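Local coordinates for BMC domain protein (Clostridiales bacterium 1_7_47FAA, PDB 4OLO) that helps form the shell of a glycyl-radical bacterial microcompartment and probably binds an iron-sulfur cluster that may serve electron transport, at residues B[48-61]-B[73-86]. Sequence-based numbering, arbitrary orientation.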
loop_
_atom_site.group_PDB
_atom_site.type_symbol
_atom_site.label_atom_id
_atom_site.label_comp_id
_atom_site.label_asym_id
_atom_site.label_seq_id
_atom_site.Cartn_x
_atom_site.Cartn_y
_atom_site.Cartn_z
ATOM N N ALA B 48 4.918 -10.671 -19.626
ATOM C CA ALA B 48 3.710 -11.372 -20.066
ATOM C C ALA B 48 3.010 -10.570 -21.180
ATOM O O ALA B 48 2.597 -11.158 -22.193
ATOM C CB ALA B 48 2.763 -11.577 -18.873
ATOM N N ALA B 49 2.905 -9.227 -20.996
ATOM C CA ALA B 49 2.284 -8.296 -21.960
ATOM C C ALA B 49 2.963 -8.424 -23.296
ATOM O O ALA B 49 2.269 -8.436 -24.304
ATOM C CB ALA B 49 2.376 -6.856 -21.460
ATOM N N ASP B 50 4.311 -8.581 -23.311
ATOM C CA ASP B 50 5.056 -8.728 -24.562
ATOM C C ASP B 50 4.710 -10.007 -25.315
ATOM O O ASP B 50 4.567 -9.969 -26.530
ATOM C CB ASP B 50 6.567 -8.593 -24.348
ATOM C CG ASP B 50 7.311 -8.386 -25.655
ATOM O OD1 ASP B 50 7.130 -7.317 -26.276
ATOM O OD2 ASP B 50 8.073 -9.299 -26.057
ATOM N N VAL B 51 4.555 -11.134 -24.591
ATOM C CA VAL B 51 4.175 -12.427 -25.172
ATOM C C VAL B 51 2.771 -12.313 -25.773
ATOM O O VAL B 51 2.567 -12.677 -26.933
ATOM C CB VAL B 51 4.291 -13.592 -24.152
ATOM C CG1 VAL B 51 3.843 -14.920 -24.797
ATOM C CG2 VAL B 51 5.712 -13.697 -23.600
ATOM N N ALA B 52 1.848 -11.719 -25.015
ATOM C CA ALA B 52 0.463 -11.488 -25.431
ATOM C C ALA B 52 0.372 -10.561 -26.671
ATOM O O ALA B 52 -0.446 -10.817 -27.569
ATOM C CB ALA B 52 -0.335 -10.913 -24.276
ATOM N N GLU B 53 1.217 -9.506 -26.742
ATOM C CA GLU B 53 1.230 -8.599 -27.902
ATOM C C GLU B 53 1.715 -9.309 -29.177
ATOM O O GLU B 53 1.342 -8.929 -30.288
ATOM C CB GLU B 53 2.091 -7.349 -27.641
ATOM C CG GLU B 53 1.486 -6.369 -26.649
ATOM C CD GLU B 53 0.464 -5.385 -27.179
ATOM O OE1 GLU B 53 0.098 -5.477 -28.374
ATOM O OE2 GLU B 53 0.044 -4.500 -26.399
ATOM N N LYS B 54 2.556 -10.328 -29.017
ATOM C CA LYS B 54 3.109 -11.125 -30.120
ATOM C C LYS B 54 2.185 -12.307 -30.463
ATOM O O LYS B 54 2.418 -13.001 -31.441
ATOM C CB LYS B 54 4.528 -11.602 -29.768
ATOM C CG LYS B 54 5.548 -10.476 -29.809
ATOM C CD LYS B 54 6.869 -10.858 -29.170
ATOM C CE LYS B 54 7.875 -9.754 -29.390
ATOM N NZ LYS B 54 9.151 -10.025 -28.690
ATOM N N ALA B 55 1.134 -12.539 -29.657
ATOM C CA ALA B 55 0.165 -13.611 -29.905
ATOM C C ALA B 55 -0.947 -13.170 -30.902
ATOM O O ALA B 55 -1.513 -12.068 -30.788
ATOM C CB ALA B 55 -0.449 -14.087 -28.597
ATOM N N VAL B 56 -1.267 -14.060 -31.853
ATOM C CA VAL B 56 -2.335 -13.872 -32.843
ATOM C C VAL B 56 -3.729 -13.970 -32.164
ATOM O O VAL B 56 -3.929 -14.735 -31.231
ATOM C CB VAL B 56 -2.176 -14.869 -34.041
ATOM C CG1 VAL B 56 -3.350 -14.810 -35.023
ATOM C CG2 VAL B 56 -0.870 -14.626 -34.777
ATOM N N GLY B 57 -4.651 -13.161 -32.643
ATOM C CA GLY B 57 -6.044 -13.180 -32.242
ATOM C C GLY B 57 -6.415 -12.526 -30.951
ATOM O O GLY B 57 -7.588 -12.566 -30.590
ATOM N N VAL B 58 -5.442 -11.919 -30.254
ATOM C CA VAL B 58 -5.682 -11.261 -28.978
ATOM C C VAL B 58 -5.351 -9.765 -28.959
ATOM O O VAL B 58 -4.425 -9.302 -29.643
ATOM C CB VAL B 58 -5.061 -12.016 -27.747
ATOM C CG1 VAL B 58 -5.533 -13.466 -27.678
ATOM C CG2 VAL B 58 -3.535 -11.943 -27.713
ATOM N N THR B 59 -6.089 -9.037 -28.109
ATOM C CA THR B 59 -5.880 -7.651 -27.728
ATOM C C THR B 59 -5.452 -7.663 -26.265
ATOM O O THR B 59 -5.960 -8.446 -25.478
ATOM C CB THR B 59 -7.024 -6.702 -28.088
ATOM O OG1 THR B 59 -8.318 -7.206 -27.809
ATOM C CG2 THR B 59 -6.914 -6.217 -29.499
ATOM N N VAL B 60 -4.462 -6.850 -25.937
ATOM C CA VAL B 60 -3.859 -6.752 -24.616
ATOM C C VAL B 60 -4.232 -5.404 -23.969
ATOM O O VAL B 60 -4.116 -4.352 -24.607
ATOM C CB VAL B 60 -2.312 -6.892 -24.767
ATOM C CG1 VAL B 60 -1.621 -6.907 -23.412
ATOM C CG2 VAL B 60 -1.952 -8.128 -25.562
ATOM N N GLU B 61 -4.646 -5.442 -22.704
ATOM C CA GLU B 61 -4.934 -4.258 -21.888
ATOM C C GLU B 61 -4.247 -4.356 -20.545
ATOM O O GLU B 61 -4.355 -5.382 -19.857
ATOM C CB GLU B 61 -6.444 -4.047 -21.662
ATOM C CG GLU B 61 -7.257 -3.797 -22.922
ATOM C CD GLU B 61 -6.954 -2.548 -23.727
ATOM O OE1 GLU B 61 -6.375 -1.589 -23.164
ATOM O OE2 GLU B 61 -7.322 -2.528 -24.924
ATOM N N LEU B 73 -3.214 -5.520 -13.189
ATOM C CA LEU B 73 -3.616 -6.733 -13.859
ATOM C C LEU B 73 -3.427 -6.589 -15.363
ATOM O O LEU B 73 -3.453 -5.481 -15.899
ATOM C CB LEU B 73 -5.128 -6.830 -13.522
ATOM C CG LEU B 73 -5.952 -8.048 -13.797
ATOM C CD1 LEU B 73 -5.517 -9.209 -12.931
ATOM C CD2 LEU B 73 -7.384 -7.751 -13.473
ATOM N N LEU B 74 -3.256 -7.718 -16.032
ATOM C CA LEU B 74 -3.125 -7.799 -17.480
ATOM C C LEU B 74 -4.353 -8.579 -18.014
ATOM O O LEU B 74 -4.656 -9.675 -17.528
ATOM C CB LEU B 74 -1.791 -8.475 -17.884
ATOM C CG LEU B 74 -1.492 -8.549 -19.375
ATOM C CD1 LEU B 74 -1.041 -7.192 -19.914
ATOM C CD2 LEU B 74 -0.462 -9.632 -19.688
ATOM N N ALA B 75 -5.102 -7.952 -18.932
ATOM C CA ALA B 75 -6.291 -8.533 -19.552
ATOM C C ALA B 75 -6.024 -8.752 -21.039
ATOM O O ALA B 75 -5.466 -7.876 -21.708
ATOM C CB ALA B 75 -7.492 -7.639 -19.348
ATOM N N ILE B 76 -6.355 -9.957 -21.525
ATOM C CA ILE B 76 -6.164 -10.457 -22.894
ATOM C C ILE B 76 -7.572 -10.755 -23.437
ATOM O O ILE B 76 -8.297 -11.562 -22.853
ATOM C CB ILE B 76 -5.273 -11.761 -22.831
ATOM C CG1 ILE B 76 -3.829 -11.531 -22.374
ATOM C CG2 ILE B 76 -5.320 -12.610 -24.057
ATOM C CD1 ILE B 76 -3.256 -10.186 -22.717
ATOM N N PHE B 77 -7.942 -10.137 -24.542
ATOM C CA PHE B 77 -9.268 -10.294 -25.146
ATOM C C PHE B 77 -9.192 -10.948 -26.531
ATOM O O PHE B 77 -8.322 -10.608 -27.334
ATOM C CB PHE B 77 -9.924 -8.905 -25.326
ATOM C CG PHE B 77 -10.107 -8.086 -24.077
ATOM C CD1 PHE B 77 -9.060 -7.315 -23.570
ATOM C CD2 PHE B 77 -11.342 -8.043 -23.428
ATOM C CE1 PHE B 77 -9.233 -6.550 -22.415
ATOM C CE2 PHE B 77 -11.521 -7.263 -22.269
ATOM C CZ PHE B 77 -10.462 -6.524 -21.771
ATOM N N GLY B 78 -10.160 -11.806 -26.824
ATOM C CA GLY B 78 -10.292 -12.468 -28.114
ATOM C C GLY B 78 -11.161 -13.708 -28.047
ATOM O O GLY B 78 -11.903 -13.917 -27.080
ATOM N N ASP B 79 -11.044 -14.564 -29.068
ATOM C CA ASP B 79 -11.782 -15.826 -29.107
ATOM C C ASP B 79 -11.098 -16.735 -28.117
ATOM O O ASP B 79 -9.920 -16.534 -27.858
ATOM C CB ASP B 79 -11.774 -16.428 -30.530
ATOM C CG ASP B 79 -10.383 -16.707 -31.081
ATOM O OD1 ASP B 79 -9.712 -15.746 -31.512
ATOM O OD2 ASP B 79 -9.968 -17.889 -31.078
ATOM N N THR B 80 -11.826 -17.706 -27.543
ATOM C CA THR B 80 -11.322 -18.661 -26.547
ATOM C C THR B 80 -10.000 -19.312 -26.947
ATOM O O THR B 80 -9.061 -19.301 -26.151
ATOM C CB THR B 80 -12.395 -19.720 -26.211
ATOM O OG1 THR B 80 -13.601 -19.051 -25.846
ATOM C CG2 THR B 80 -11.962 -20.664 -25.080
ATOM N N ALA B 81 -9.930 -19.867 -28.163
ATOM C CA ALA B 81 -8.755 -20.574 -28.661
ATOM C C ALA B 81 -7.498 -19.717 -28.634
ATOM O O ALA B 81 -6.482 -20.174 -28.116
ATOM C CB ALA B 81 -9.018 -21.136 -30.053
ATOM N N SER B 82 -7.595 -18.454 -29.105
ATOM C CA SER B 82 -6.491 -17.475 -29.144
ATOM C C SER B 82 -6.090 -17.053 -27.756
ATOM O O SER B 82 -4.887 -16.953 -27.474
ATOM C CB SER B 82 -6.878 -16.257 -29.969
ATOM O OG SER B 82 -7.140 -16.611 -31.325
ATOM N N VAL B 83 -7.088 -16.806 -26.875
ATOM C CA VAL B 83 -6.850 -16.408 -25.492
ATOM C C VAL B 83 -6.124 -17.558 -24.731
ATOM O O VAL B 83 -5.086 -17.318 -24.116
ATOM C CB VAL B 83 -8.151 -15.912 -24.793
ATOM C CG1 VAL B 83 -7.952 -15.787 -23.276
ATOM C CG2 VAL B 83 -8.600 -14.585 -25.387
ATOM N N GLU B 84 -6.627 -18.809 -24.858
ATOM C CA GLU B 84 -6.016 -19.971 -24.225
ATOM C C GLU B 84 -4.589 -20.212 -24.726
ATOM O O GLU B 84 -3.698 -20.464 -23.913
ATOM C CB GLU B 84 -6.874 -21.213 -24.408
ATOM C CG GLU B 84 -8.126 -21.184 -23.558
ATOM C CD GLU B 84 -9.067 -22.367 -23.651
ATOM O OE1 GLU B 84 -9.899 -22.506 -22.726
ATOM O OE2 GLU B 84 -8.978 -23.155 -24.622
ATOM N N ALA B 85 -4.356 -20.055 -26.033
ATOM C CA ALA B 85 -3.027 -20.226 -26.639
ATOM C C ALA B 85 -2.046 -19.172 -26.113
ATOM O O ALA B 85 -0.892 -19.528 -25.831
ATOM C CB ALA B 85 -3.117 -20.157 -28.154
ATOM N N ALA B 86 -2.506 -17.882 -25.976
ATOM C CA ALA B 86 -1.681 -16.792 -25.476
ATOM C C ALA B 86 -1.343 -17.035 -23.989
ATOM O O ALA B 86 -0.187 -16.858 -23.605
ATOM C CB ALA B 86 -2.370 -15.449 -25.682
HETATM O O HOH W 1 -3.069 -16.666 -29.527
HETATM O O HOH W 2 -9.685 -13.261 -32.012
#
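Thr-59 and Phe-77 exchange two backbone hydrogen bonds, N to O both ways, each 2.8 Å. Glu-61 and Ala-75 repeat the pattern, two residues further along one strand and two back along the other, with Val-60 opposite Ile-76 between them.

On the face of Thr-59, Glu-61, bent at chi2 (-63°), crosses the Phe-77 side chain at about a right angle, its CG meeting the ring obliquely at CE1, 3.4 Å away. On the other face Ile-76 divides its branches: CD1 reaches Ala-52 CB at 3.4 Å and both Val-60 methyls, while CG2 meets Val-58. Leu-74, with CG anti to its backbone N (chi1 -177°), sets CD1 against both Val-60 CG1 and Ala-49 CB. Ala-55 CB abuts Ala-86 CB (3.7 Å).

Two waters join the type II turn Ala-55 to Val-58 to the start of helix 80-95: one donates to Val-56 O and Ser-82 O, the other to Gly-57 O and Asp-79 OD1. Asp-79 is the N-cap, its OD2 accepting from Ser-82 N.

Strands 58-63 and 73-78 form a beta hairpin of the BMC domain, with 58-63 at the edge of the chain's antiparallel sheet and 34-39 beyond 73-78; helices 42-53 and 80-95 meet through Ala-52 and Ile-90.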